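Local coordinates for putative uncharacterized protein (Emericella nidulans, PDB 3PGB) that probably oxidises primary amines to aldehydes at the expense of molecular oxygen, using a copper ion and a topaquinone cofactor in each subunit, at residues T440-L445 and S772-V777; Y69-D74 and A105-H110. One frame throughout, in Å; residues are numbered along the deposited sequence.

Interaction 1: residues T440-L445 and S772-V777; sequences THVDSL and SYQGDV
The carbonyl oxygen of Thr440 is gripped twice from the facing strand. The amide N of Val777 donates to Thr440 O over 2.8 Å, and a weaker CA-H of Asp776 reaches Thr440 O at 3.4 Å. The return bond, from Thr440 N to Val777 O, is also 2.8 Å long, and the two amide bonds make Thr440 and Val777 a hydrogen-bonded antiparallel pair. Asp776 OD1 lies near the same Thr440 carbonyl without bonding it, both being acceptors.

On the face carrying His441 and Asp776, ND1 of His441 comes 4.1 Å from Asp776 CB, ring and carboxylate planes being 57° apart. Val442, beyond the paired residues, turns toward the other segment. With CG1 anti to the backbone N (chi1 174°), its CG2 is left beside that N and meets Val777 CG2 at 3.8 Å, while Val442 CG1 sits 3.8 Å from Gln774 OE1. The polar ends have further partners: Asp776 OD2 bonds with His439, His441 NE2 with Pro410 O, and Gln774 NE2 with Tyr791. Gly775, just before the strand, takes a positive-phi conformation in which a CB would collide with the carbonyl oxygen of Gln774.

Beta-branched Thr440 and Val777 suit an extended backbone. Thr440 and Val442 also touch an N-acetylglucosamine, and Tyr773 meets Tyr741 of the second subunit edge-to-face. The contact comprises two successive antiparallel pairs, the second (His441 with Asp776) non-hydrogen-bonded, by which the late strand 776-781 is added alongside strand 437-451 in the beta-rich fold of a copper amine oxidase.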
loop_
_atom_site.group_PDB
_atom_site.type_symbol
_atom_site.label_atom_id
_atom_site.label_comp_id
_atom_site.label_asym_id
_atom_site.label_seq_id
_atom_site.Cartn_x
_atom_site.Cartn_y
_atom_site.Cartn_z
ATOM N N THR A 440 -19.851 15.570 23.601
ATOM C CA THR A 440 -19.438 16.025 22.280
ATOM C C THR A 440 -17.914 16.043 22.215
ATOM O O THR A 440 -17.257 16.648 23.064
ATOM C CB THR A 440 -20.003 17.428 21.953
ATOM O OG1 THR A 440 -21.424 17.344 21.780
ATOM C CG2 THR A 440 -19.376 17.991 20.671
ATOM N N HIS A 441 -17.369 15.343 21.222
ATOM C CA HIS A 441 -15.949 15.397 20.905
ATOM C C HIS A 441 -15.754 16.470 19.847
ATOM O O HIS A 441 -16.092 16.268 18.676
ATOM C CB HIS A 441 -15.452 14.053 20.365
ATOM C CG HIS A 441 -15.449 12.956 21.382
ATOM N ND1 HIS A 441 -14.918 13.114 22.646
ATOM C CD2 HIS A 441 -15.899 11.681 21.317
ATOM C CE1 HIS A 441 -15.047 11.984 23.319
ATOM N NE2 HIS A 441 -15.635 11.097 22.533
ATOM N N VAL A 442 -15.214 17.611 20.264
ATOM C CA VAL A 442 -15.051 18.745 19.368
ATOM C C VAL A 442 -13.966 18.432 18.357
ATOM O O VAL A 442 -12.912 17.942 18.729
ATOM C CB VAL A 442 -14.673 20.026 20.140
ATOM C CG1 VAL A 442 -14.352 21.167 19.170
ATOM C CG2 VAL A 442 -15.794 20.419 21.083
ATOM N N ASP A 443 -14.235 18.703 17.083
ATOM C CA ASP A 443 -13.238 18.542 16.034
ATOM C C ASP A 443 -12.587 17.164 16.111
ATOM O O ASP A 443 -11.368 17.032 16.278
ATOM C CB ASP A 443 -12.187 19.648 16.128
ATOM C CG ASP A 443 -12.784 21.041 15.987
ATOM O OD1 ASP A 443 -12.149 22.003 16.467
ATOM O OD2 ASP A 443 -13.875 21.181 15.396
ATOM N N SER A 444 -13.430 16.142 16.000
ATOM C CA SER A 444 -12.992 14.750 16.017
ATOM C C SER A 444 -13.028 14.109 14.623
ATOM O O SER A 444 -12.352 13.118 14.397
ATOM C CB SER A 444 -13.834 13.944 17.001
ATOM O OG SER A 444 -15.183 14.367 16.983
ATOM N N LEU A 445 -13.822 14.653 13.704
ATOM C CA LEU A 445 -13.710 14.292 12.288
ATOM C C LEU A 445 -12.891 15.370 11.593
ATOM O O LEU A 445 -12.936 16.536 11.990
ATOM C CB LEU A 445 -15.077 14.206 11.611
ATOM C CG LEU A 445 -16.018 13.071 12.007
ATOM C CD1 LEU A 445 -17.364 13.230 11.303
ATOM C CD2 LEU A 445 -15.406 11.704 11.699
ATOM N N SER A 772 -5.776 25.591 22.395
ATOM C CA SER A 772 -7.238 25.633 22.394
ATOM C C SER A 772 -7.869 24.234 22.354
ATOM O O SER A 772 -9.048 24.092 22.037
ATOM C CB SER A 772 -7.745 26.481 21.222
ATOM O OG SER A 772 -7.432 25.883 19.979
ATOM N N TYR A 773 -7.085 23.206 22.674
ATOM C CA TYR A 773 -7.619 21.859 22.854
ATOM C C TYR A 773 -8.469 21.859 24.120
ATOM O O TYR A 773 -7.990 22.248 25.192
ATOM C CB TYR A 773 -6.484 20.829 22.970
ATOM C CG TYR A 773 -6.925 19.387 22.794
ATOM C CD1 TYR A 773 -7.327 18.617 23.881
ATOM C CD2 TYR A 773 -6.925 18.791 21.533
ATOM C CE1 TYR A 773 -7.725 17.295 23.715
ATOM C CE2 TYR A 773 -7.320 17.473 21.361
ATOM C CZ TYR A 773 -7.719 16.734 22.451
ATOM O OH TYR A 773 -8.115 15.430 22.269
ATOM N N GLN A 774 -9.728 21.449 23.990
ATOM C CA GLN A 774 -10.654 21.411 25.131
ATOM C C GLN A 774 -11.089 19.994 25.492
ATOM O O GLN A 774 -11.273 19.672 26.671
ATOM C CB GLN A 774 -11.875 22.306 24.880
ATOM C CG GLN A 774 -12.713 21.958 23.656
ATOM C CD GLN A 774 -13.690 23.064 23.300
ATOM O OE1 GLN A 774 -13.761 23.496 22.150
ATOM N NE2 GLN A 774 -14.437 23.540 24.292
ATOM N N GLY A 775 -11.252 19.152 24.481
ATOM C CA GLY A 775 -11.618 17.761 24.700
ATOM C C GLY A 775 -13.120 17.553 24.666
ATOM O O GLY A 775 -13.801 18.026 23.751
ATOM N N ASP A 776 -13.633 16.858 25.676
ATOM C CA ASP A 776 -14.999 16.340 25.652
ATOM C C ASP A 776 -15.982 17.289 26.342
ATOM O O ASP A 776 -15.884 17.518 27.544
ATOM C CB ASP A 776 -15.024 14.951 26.304
ATOM C CG ASP A 776 -16.428 14.463 26.608
ATOM O OD1 ASP A 776 -17.382 14.912 25.926
ATOM O OD2 ASP A 776 -16.571 13.629 27.533
ATOM N N VAL A 777 -16.937 17.815 25.577
ATOM C CA VAL A 777 -17.934 18.748 26.103
ATOM C C VAL A 777 -19.219 18.017 26.487
ATOM O O VAL A 777 -19.961 17.554 25.622
ATOM C CB VAL A 777 -18.254 19.854 25.088
ATOM C CG1 VAL A 777 -19.287 20.823 25.660
ATOM C CG2 VAL A 777 -16.980 20.585 24.696
#

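Interaction 2: residues Y69-D74 and A105-H110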
loop_
_atom_site.group_PDB
_atom_site.type_symbol
_atom_site.label_atom_id
_atom_site.label_comp_id
_atom_site.label_asym_id
_atom_site.label_seq_id
_atom_site.Cartn_x
_atom_site.Cartn_y
_atom_site.Cartn_z
ATOM N N TYR A 69 -27.762 9.956 10.493
ATOM C CA TYR A 69 -26.677 10.497 11.329
ATOM C C TYR A 69 -26.814 10.192 12.818
ATOM O O TYR A 69 -25.886 9.681 13.438
ATOM C CB TYR A 69 -26.509 12.012 11.130
ATOM C CG TYR A 69 -25.402 12.596 11.983
ATOM C CD1 TYR A 69 -24.070 12.454 11.618
ATOM C CD2 TYR A 69 -25.687 13.270 13.164
ATOM C CE1 TYR A 69 -23.051 12.974 12.393
ATOM C CE2 TYR A 69 -24.666 13.796 13.954
ATOM C CZ TYR A 69 -23.354 13.644 13.560
ATOM O OH TYR A 69 -22.337 14.160 14.327
ATOM N N GLY A 70 -27.963 10.528 13.388
ATOM C CA GLY A 70 -28.183 10.343 14.812
ATOM C C GLY A 70 -29.297 11.206 15.357
ATOM O O GLY A 70 -29.928 11.969 14.619
ATOM N N LEU A 71 -29.532 11.080 16.658
ATOM C CA LEU A 71 -30.565 11.861 17.336
ATOM C C LEU A 71 -30.086 13.290 17.555
ATOM O O LEU A 71 -28.910 13.521 17.805
ATOM C CB LEU A 71 -30.914 11.229 18.690
ATOM C CG LEU A 71 -31.513 9.820 18.654
ATOM C CD1 LEU A 71 -31.536 9.204 20.051
ATOM C CD2 LEU A 71 -32.905 9.835 18.048
ATOM N N THR A 72 -30.999 14.250 17.457
ATOM C CA THR A 72 -30.700 15.611 17.890
ATOM C C THR A 72 -30.678 15.632 19.415
ATOM O O THR A 72 -31.206 14.731 20.069
ATOM C CB THR A 72 -31.757 16.610 17.414
ATOM O OG1 THR A 72 -33.028 16.251 17.969
ATOM C CG2 THR A 72 -31.840 16.633 15.882
ATOM N N ASP A 73 -30.068 16.661 19.983
ATOM C CA ASP A 73 -29.991 16.787 21.435
ATOM C C ASP A 73 -31.363 16.742 22.111
ATOM O O ASP A 73 -31.537 16.064 23.122
ATOM C CB ASP A 73 -29.246 18.070 21.805
ATOM C CG ASP A 73 -27.743 17.940 21.617
ATOM O OD1 ASP A 73 -27.296 16.906 21.068
ATOM O OD2 ASP A 73 -27.006 18.862 22.030
ATOM N N ASP A 74 -32.330 17.451 21.538
ATOM C CA ASP A 74 -33.682 17.502 22.081
ATOM C C ASP A 74 -34.331 16.116 22.085
ATOM O O ASP A 74 -34.901 15.697 23.093
ATOM C CB ASP A 74 -34.552 18.495 21.287
ATOM C CG ASP A 74 -34.172 19.960 21.541
ATOM O OD1 ASP A 74 -33.259 20.224 22.354
ATOM O OD2 ASP A 74 -34.794 20.854 20.920
ATOM N N ALA A 105 -28.173 2.087 29.078
ATOM C CA ALA A 105 -26.832 1.938 28.522
ATOM C C ALA A 105 -26.649 2.795 27.269
ATOM O O ALA A 105 -25.562 3.312 27.027
ATOM C CB ALA A 105 -26.536 0.464 28.208
ATOM N N LEU A 106 -27.701 2.945 26.475
ATOM C CA LEU A 106 -27.599 3.699 25.234
ATOM C C LEU A 106 -28.944 4.223 24.756
ATOM O O LEU A 106 -29.957 3.551 24.882
ATOM C CB LEU A 106 -26.984 2.827 24.139
ATOM C CG LEU A 106 -26.752 3.482 22.777
ATOM C CD1 LEU A 106 -25.771 4.635 22.890
ATOM C CD2 LEU A 106 -26.267 2.452 21.772
ATOM N N ILE A 107 -28.929 5.436 24.215
ATOM C CA ILE A 107 -30.058 5.994 23.481
ATOM C C ILE A 107 -29.493 6.568 22.195
ATOM O O ILE A 107 -28.633 7.454 22.229
ATOM C CB ILE A 107 -30.770 7.112 24.262
ATOM C CG1 ILE A 107 -31.204 6.624 25.646
ATOM C CG2 ILE A 107 -31.974 7.590 23.500
ATOM C CD1 ILE A 107 -31.849 7.703 26.493
ATOM N N GLU A 108 -29.961 6.054 21.064
ATOM C CA GLU A 108 -29.471 6.489 19.760
ATOM C C GLU A 108 -30.574 6.397 18.715
ATOM O O GLU A 108 -31.627 5.821 18.972
ATOM C CB GLU A 108 -28.285 5.630 19.317
ATOM C CG GLU A 108 -28.641 4.159 19.070
ATOM C CD GLU A 108 -27.519 3.372 18.427
ATOM O OE1 GLU A 108 -26.363 3.858 18.427
ATOM O OE2 GLU A 108 -27.799 2.262 17.918
ATOM N N LEU A 109 -30.315 6.961 17.539
ATOM C CA LEU A 109 -31.239 6.854 16.426
ATOM C C LEU A 109 -31.224 5.425 15.936
ATOM O O LEU A 109 -30.160 4.856 15.686
ATOM C CB LEU A 109 -30.841 7.785 15.274
ATOM C CG LEU A 109 -31.731 7.724 14.023
ATOM C CD1 LEU A 109 -33.105 8.306 14.313
ATOM C CD2 LEU A 109 -31.083 8.442 12.837
ATOM N N HIS A 110 -32.405 4.839 15.807
ATOM C CA HIS A 110 -32.522 3.589 15.089
ATOM C C HIS A 110 -32.428 3.953 13.622
ATOM O O HIS A 110 -33.225 4.748 13.140
ATOM C CB HIS A 110 -33.852 2.906 15.383
ATOM C CG HIS A 110 -34.084 1.678 14.565
ATOM N ND1 HIS A 110 -33.496 0.467 14.856
ATOM C CD2 HIS A 110 -34.837 1.474 13.460
ATOM C CE1 HIS A 110 -33.880 -0.431 13.970
ATOM N NE2 HIS A 110 -34.696 0.153 13.112
HETATM O O HOH W 1 -27.927 8.773 18.069
#
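Leu71 lays its isobutyl group across the backbone joining Glu108 to Leu109. Its CB stands 3.9 Å from the oxygen of a bridging water. With CG anti to its own carbonyl carbon (chi1 -63°), the branch point is carried over the strand, where Leu71 CG comes within 3.3 Å of Leu109 N. Of the two methyls, CD1 presses on the peptide at 3.3 Å from Glu108 C, a tight fit, and goes on to meet Ile107 CG2 at 3.8 Å. CD2 leans the other way, 3.8 Å from Leu109 CA, and also touches the CD1 methyl of Leu109. A branched apolar side chain suits this place because its two methyls spread along one side of the backbone, one toward Glu108 and one toward Leu109.

Gly70 has a backbone conformation (phi 159°, psi 180°) in which a CB would press on the carbonyl O of Tyr69. Its CA lies 3.7 Å from Leu109 CB. No direct hydrogen bond links the segments. Instead one water accepts from both main chains, from Leu71 N at 3.1 Å and from Leu109 N at 3.0 Å, so that both amides are satisfied in a mainly apolar contact.

Thr72 follows as N-cap of helix 73-84. That helix supplies Val79, Ala80 and Leu83 to cover Ile107, while Thr76 and Leu154 pack on Leu71; strand 102-110 is paired antiparallel with strand 131-138, where His133 bonds Glu108.

In the fold
From the N terminus the chain first reaches 69-74, runs through helix 73-84 and returns in strand 102-110, so interaction 2 closes a loop of about thirty residues that carries the helix, and brings the turn before that helix beside the strand. Much later, interaction 1 closes a far larger excursion of 326 residues, rich in strands, by pairing strand 437-451 with the late strand 776-781. The two loops follow in series, neither nested nor crossing. Their centres are about 19 Å apart, and the two contacts do not touch. The C-terminal strand region nevertheless links them: Lys781 forms a salt bridge with Asp73, and Tyr784 a hydrogen bond with Asp74.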